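Local coordinates for ancylostoma secreted protein 1 (Necator americanus, PDB 3NT8), which is a two-CAP-domain protein of the cysteine-rich secretory protein family, probably associated with the transition of infective hookworm larvae to parasitism, at residues Asp36-Arg48 against Ser116-Ser128. Numbering follows the deposited sequence.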
loop_
_atom_site.group_PDB
_atom_site.type_symbol
_atom_site.label_atom_id
_atom_site.label_comp_id
_atom_site.label_asym_id
_atom_site.label_seq_id
_atom_site.Cartn_x
_atom_site.Cartn_y
_atom_site.Cartn_z
ATOM N N ASP A 36 -10.086 24.831 14.491
ATOM C CA ASP A 36 -9.188 24.546 13.387
ATOM C C ASP A 36 -9.120 23.057 13.119
ATOM O O ASP A 36 -9.148 22.657 11.988
ATOM C CB ASP A 36 -7.778 25.031 13.713
ATOM C CG ASP A 36 -7.695 26.554 13.836
ATOM O OD1 ASP A 36 -8.512 27.274 13.235
ATOM O OD2 ASP A 36 -6.772 27.006 14.511
ATOM N N ARG A 37 -9.031 22.254 14.166
ATOM C CA ARG A 37 -8.917 20.838 13.990
ATOM C C ARG A 37 -10.191 20.322 13.348
ATOM O O ARG A 37 -10.160 19.317 12.649
ATOM C CB ARG A 37 -8.703 20.127 15.304
ATOM C CG ARG A 37 -7.452 20.479 15.992
ATOM C CD ARG A 37 -7.452 19.985 17.434
ATOM N NE ARG A 37 -6.104 20.081 18.001
ATOM C CZ ARG A 37 -5.712 21.103 18.735
ATOM N NH1 ARG A 37 -6.584 22.048 19.060
ATOM N NH2 ARG A 37 -4.471 21.130 19.185
ATOM N N GLN A 38 -11.323 20.935 13.672
ATOM C CA GLN A 38 -12.596 20.478 13.207
ATOM C C GLN A 38 -12.690 20.922 11.756
ATOM O O GLN A 38 -13.197 20.209 10.974
ATOM C CB GLN A 38 -13.696 21.073 14.100
ATOM C CG GLN A 38 -15.101 20.514 13.829
ATOM C CD GLN A 38 -15.256 19.127 14.408
ATOM O OE1 GLN A 38 -15.128 18.957 15.627
ATOM N NE2 GLN A 38 -15.464 18.112 13.554
ATOM N N ALA A 39 -12.117 22.067 11.377
ATOM C CA ALA A 39 -12.173 22.472 9.987
ATOM C C ALA A 39 -11.248 21.631 9.044
ATOM O O ALA A 39 -11.619 21.364 7.931
ATOM C CB ALA A 39 -11.940 23.946 9.830
ATOM N N PHE A 40 -10.054 21.269 9.496
ATOM C CA PHE A 40 -9.242 20.283 8.811
ATOM C C PHE A 40 -9.952 18.942 8.674
ATOM O O PHE A 40 -10.008 18.364 7.584
ATOM C CB PHE A 40 -7.922 20.069 9.545
ATOM C CG PHE A 40 -6.946 21.196 9.372
ATOM C CD1 PHE A 40 -6.485 21.546 8.115
ATOM C CD2 PHE A 40 -6.476 21.890 10.481
ATOM C CE1 PHE A 40 -5.562 22.589 7.990
ATOM C CE2 PHE A 40 -5.563 22.890 10.384
ATOM C CZ PHE A 40 -5.106 23.251 9.140
ATOM N N LEU A 41 -10.459 18.430 9.776
ATOM C CA LEU A 41 -11.033 17.108 9.756
ATOM C C LEU A 41 -12.277 17.028 8.883
ATOM O O LEU A 41 -12.418 16.055 8.143
ATOM C CB LEU A 41 -11.330 16.652 11.164
ATOM C CG LEU A 41 -11.825 15.230 11.355
ATOM C CD1 LEU A 41 -10.758 14.227 10.974
ATOM C CD2 LEU A 41 -12.312 15.041 12.819
ATOM N N ASP A 42 -13.197 18.001 9.013
ATOM C CA ASP A 42 -14.453 18.000 8.269
ATOM C C ASP A 42 -14.226 18.131 6.762
ATOM O O ASP A 42 -14.896 17.458 5.935
ATOM C CB ASP A 42 -15.340 19.174 8.750
ATOM C CG ASP A 42 -15.941 18.931 10.115
ATOM O OD1 ASP A 42 -15.835 17.788 10.645
ATOM O OD2 ASP A 42 -16.559 19.884 10.643
ATOM N N PHE A 43 -13.301 19.009 6.381
ATOM C CA PHE A 43 -13.063 19.220 4.948
ATOM C C PHE A 43 -12.599 17.866 4.324
ATOM O O PHE A 43 -13.009 17.484 3.210
ATOM C CB PHE A 43 -12.054 20.361 4.716
ATOM C CG PHE A 43 -11.952 20.802 3.264
ATOM C CD1 PHE A 43 -12.489 22.045 2.856
ATOM C CD2 PHE A 43 -11.316 20.005 2.309
ATOM C CE1 PHE A 43 -12.407 22.438 1.536
ATOM C CE2 PHE A 43 -11.241 20.415 0.975
ATOM C CZ PHE A 43 -11.764 21.647 0.600
ATOM N N HIS A 44 -11.773 17.131 5.042
ATOM C CA HIS A 44 -11.262 15.906 4.457
ATOM C C HIS A 44 -12.386 14.872 4.341
ATOM O O HIS A 44 -12.504 14.237 3.312
ATOM C CB HIS A 44 -10.093 15.312 5.235
ATOM C CG HIS A 44 -8.750 15.937 4.953
ATOM N ND1 HIS A 44 -8.318 17.104 5.553
ATOM C CD2 HIS A 44 -7.704 15.506 4.195
ATOM C CE1 HIS A 44 -7.090 17.385 5.138
ATOM N NE2 HIS A 44 -6.692 16.426 4.322
ATOM N N ASN A 45 -13.172 14.683 5.417
ATOM C CA ASN A 45 -14.240 13.668 5.418
ATOM C C ASN A 45 -15.434 13.974 4.540
ATOM O O ASN A 45 -16.082 13.061 4.039
ATOM C CB ASN A 45 -14.727 13.423 6.828
ATOM C CG ASN A 45 -13.711 12.729 7.632
ATOM O OD1 ASN A 45 -13.004 11.864 7.111
ATOM N ND2 ASN A 45 -13.595 13.105 8.909
ATOM N N ASN A 46 -15.756 15.246 4.402
ATOM C CA ASN A 46 -16.819 15.637 3.506
ATOM C C ASN A 46 -16.433 15.366 2.056
ATOM O O ASN A 46 -17.291 14.952 1.258
ATOM C CB ASN A 46 -17.197 17.128 3.676
ATOM C CG ASN A 46 -17.819 17.387 5.034
ATOM O OD1 ASN A 46 -18.466 16.503 5.567
ATOM N ND2 ASN A 46 -17.619 18.572 5.597
ATOM N N ALA A 47 -15.187 15.671 1.710
ATOM C CA ALA A 47 -14.675 15.449 0.376
ATOM C C ALA A 47 -14.480 13.961 0.119
ATOM O O ALA A 47 -14.776 13.480 -0.989
ATOM C CB ALA A 47 -13.318 16.239 0.111
ATOM N N ARG A 48 -14.034 13.232 1.126
ATOM C CA ARG A 48 -13.945 11.755 0.941
ATOM C C ARG A 48 -15.316 11.064 0.691
ATOM O O ARG A 48 -15.394 10.077 -0.075
ATOM C CB ARG A 48 -13.163 11.081 2.082
ATOM C CG ARG A 48 -11.679 11.498 2.131
ATOM C CD ARG A 48 -10.922 11.230 3.475
ATOM N NE ARG A 48 -10.733 9.807 3.662
ATOM C CZ ARG A 48 -9.697 9.106 3.201
ATOM N NH1 ARG A 48 -8.652 9.730 2.593
ATOM N NH2 ARG A 48 -9.692 7.803 3.406
ATOM N N SER A 116 -6.501 31.124 10.622
ATOM C CA SER A 116 -7.531 30.141 10.381
ATOM C C SER A 116 -8.247 30.350 9.016
ATOM O O SER A 116 -8.790 29.403 8.415
ATOM C CB SER A 116 -8.478 30.110 11.581
ATOM O OG SER A 116 -9.054 31.404 11.791
ATOM N N VAL A 117 -8.195 31.570 8.474
ATOM C CA VAL A 117 -8.929 31.826 7.206
ATOM C C VAL A 117 -8.229 31.268 5.985
ATOM O O VAL A 117 -8.802 31.218 4.880
ATOM C CB VAL A 117 -9.336 33.304 7.008
ATOM C CG1 VAL A 117 -10.216 33.744 8.217
ATOM C CG2 VAL A 117 -8.091 34.197 6.838
ATOM N N LYS A 118 -7.000 30.813 6.214
ATOM C CA LYS A 118 -6.243 30.176 5.164
ATOM C C LYS A 118 -6.401 28.661 5.161
ATOM O O LYS A 118 -5.787 27.970 4.314
ATOM C CB LYS A 118 -4.771 30.573 5.274
ATOM C CG LYS A 118 -4.487 31.959 4.774
ATOM C CD LYS A 118 -4.502 32.039 3.235
ATOM C CE LYS A 118 -4.470 33.455 2.779
ATOM N NZ LYS A 118 -4.465 33.504 1.296
ATOM N N ILE A 119 -7.211 28.120 6.077
ATOM C CA ILE A 119 -7.376 26.674 6.103
ATOM C C ILE A 119 -8.149 26.173 4.866
ATOM O O ILE A 119 -7.773 25.184 4.264
ATOM C CB ILE A 119 -8.039 26.133 7.395
ATOM C CG1 ILE A 119 -7.150 26.342 8.629
ATOM C CG2 ILE A 119 -8.350 24.598 7.212
ATOM C CD1 ILE A 119 -7.924 26.002 9.938
ATOM N N GLU A 120 -9.212 26.852 4.502
ATOM C CA GLU A 120 -10.077 26.395 3.460
ATOM C C GLU A 120 -9.450 26.514 2.077
ATOM O O GLU A 120 -9.512 25.581 1.294
ATOM C CB GLU A 120 -11.453 27.091 3.541
ATOM C CG GLU A 120 -12.587 26.394 2.673
ATOM C CD GLU A 120 -12.503 26.623 1.147
ATOM O OE1 GLU A 120 -11.946 27.670 0.646
ATOM O OE2 GLU A 120 -13.041 25.737 0.431
ATOM N N PRO A 121 -8.847 27.674 1.781
ATOM C CA PRO A 121 -8.239 27.783 0.481
ATOM C C PRO A 121 -6.987 26.912 0.357
ATOM O O PRO A 121 -6.629 26.569 -0.757
ATOM C CB PRO A 121 -7.935 29.304 0.350
ATOM C CG PRO A 121 -7.717 29.727 1.774
ATOM C CD PRO A 121 -8.860 28.975 2.488
ATOM N N THR A 122 -6.310 26.583 1.474
ATOM C CA THR A 122 -5.199 25.606 1.413
ATOM C C THR A 122 -5.686 24.204 1.004
ATOM O O THR A 122 -5.142 23.565 0.089
ATOM C CB THR A 122 -4.445 25.464 2.739
ATOM O OG1 THR A 122 -3.897 26.732 3.052
ATOM C CG2 THR A 122 -3.286 24.460 2.619
ATOM N N LEU A 123 -6.709 23.740 1.710
ATOM C CA LEU A 123 -7.208 22.409 1.517
ATOM C C LEU A 123 -7.905 22.298 0.113
ATOM O O LEU A 123 -7.762 21.274 -0.594
ATOM C CB LEU A 123 -8.079 21.967 2.696
ATOM C CG LEU A 123 -7.330 21.168 3.797
ATOM C CD1 LEU A 123 -6.285 22.043 4.430
ATOM C CD2 LEU A 123 -8.252 20.755 4.858
ATOM N N SER A 124 -8.597 23.344 -0.297
ATOM C CA SER A 124 -9.255 23.306 -1.577
ATOM C C SER A 124 -8.316 23.394 -2.755
ATOM O O SER A 124 -8.594 22.831 -3.849
ATOM C CB SER A 124 -10.437 24.309 -1.645
ATOM O OG SER A 124 -10.056 25.665 -1.659
ATOM N N GLY A 125 -7.194 24.069 -2.541
ATOM C CA GLY A 125 -6.045 24.088 -3.464
ATOM C C GLY A 125 -5.379 22.696 -3.613
ATOM O O GLY A 125 -5.050 22.272 -4.740
ATOM N N TRP A 126 -5.200 21.998 -2.505
ATOM C CA TRP A 126 -4.745 20.578 -2.519
ATOM C C TRP A 126 -5.701 19.689 -3.271
ATOM O O TRP A 126 -5.297 18.893 -4.112
ATOM C CB TRP A 126 -4.545 20.036 -1.096
ATOM C CG TRP A 126 -3.418 20.637 -0.372
ATOM C CD1 TRP A 126 -2.326 21.296 -0.935
ATOM C CD2 TRP A 126 -3.174 20.627 1.046
ATOM N NE1 TRP A 126 -1.476 21.695 0.059
ATOM C CE2 TRP A 126 -1.978 21.336 1.277
ATOM C CE3 TRP A 126 -3.845 20.098 2.132
ATOM C CZ2 TRP A 126 -1.424 21.515 2.554
ATOM C CZ3 TRP A 126 -3.304 20.308 3.411
ATOM C CH2 TRP A 126 -2.111 21.018 3.602
ATOM N N TRP A 127 -6.981 19.861 -2.951
ATOM C CA TRP A 127 -8.042 19.053 -3.485
ATOM C C TRP A 127 -8.270 19.250 -5.031
ATOM O O TRP A 127 -8.718 18.305 -5.708
ATOM C CB TRP A 127 -9.343 19.304 -2.647
ATOM C CG TRP A 127 -10.462 18.248 -2.992
ATOM C CD1 TRP A 127 -11.495 18.403 -3.875
ATOM C CD2 TRP A 127 -10.537 16.880 -2.529
ATOM N NE1 TRP A 127 -12.242 17.251 -3.943
ATOM C CE2 TRP A 127 -11.665 16.291 -3.145
ATOM C CE3 TRP A 127 -9.778 16.110 -1.626
ATOM C CZ2 TRP A 127 -12.056 14.994 -2.887
ATOM C CZ3 TRP A 127 -10.161 14.817 -1.373
ATOM C CH2 TRP A 127 -11.285 14.260 -2.010
ATOM N N SER A 128 -7.875 20.407 -5.592
ATOM C CA SER A 128 -8.263 20.825 -6.920
ATOM C C SER A 128 -7.465 20.047 -7.971
ATOM O O SER A 128 -7.678 20.221 -9.155
ATOM C CB SER A 128 -8.173 22.376 -7.126
ATOM O OG SER A 128 -6.845 22.883 -6.973
#
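In the first CAP domain, segment 36-48 of helix 34-52 and helix 119-127 lie side by side on one face of the central sheet, the axes of these short segments 10.4 Å apart and inclined by 26°, and F43, L123, I119 and F40 mesh along the seam. F43 is the knob of a knobs-into-holes contact, seated among E120, L123, S124 and W127. With CG anti to the backbone N (chi1 -169°), its ring reaches across to the partner helix, where L123 CB lies over one face, 3.9 Å from the F43 ring centroid. The carboxylate of E120 comes to the rim, OE2 3.5 Å from F43 CE1 and in the ring plane. F40 likewise turns a face to its neighbour, I119, whose CG2 stands 3.5 Å from F40 CE1, while L123 CD1 meets the ring edge. The other branch of L123 puts CD2 3.6 Å from CE1 of H44. H44 ND1 donates to F40 O (2.9 Å) and NE2 bonds to Y177 OH, which together fix the imidazole's rotation. At the far end A47 CB sits over the six-membered ring of W127, 3.5 Å from its centroid. The helices are thus joined mainly by apolar and CH-pi packing.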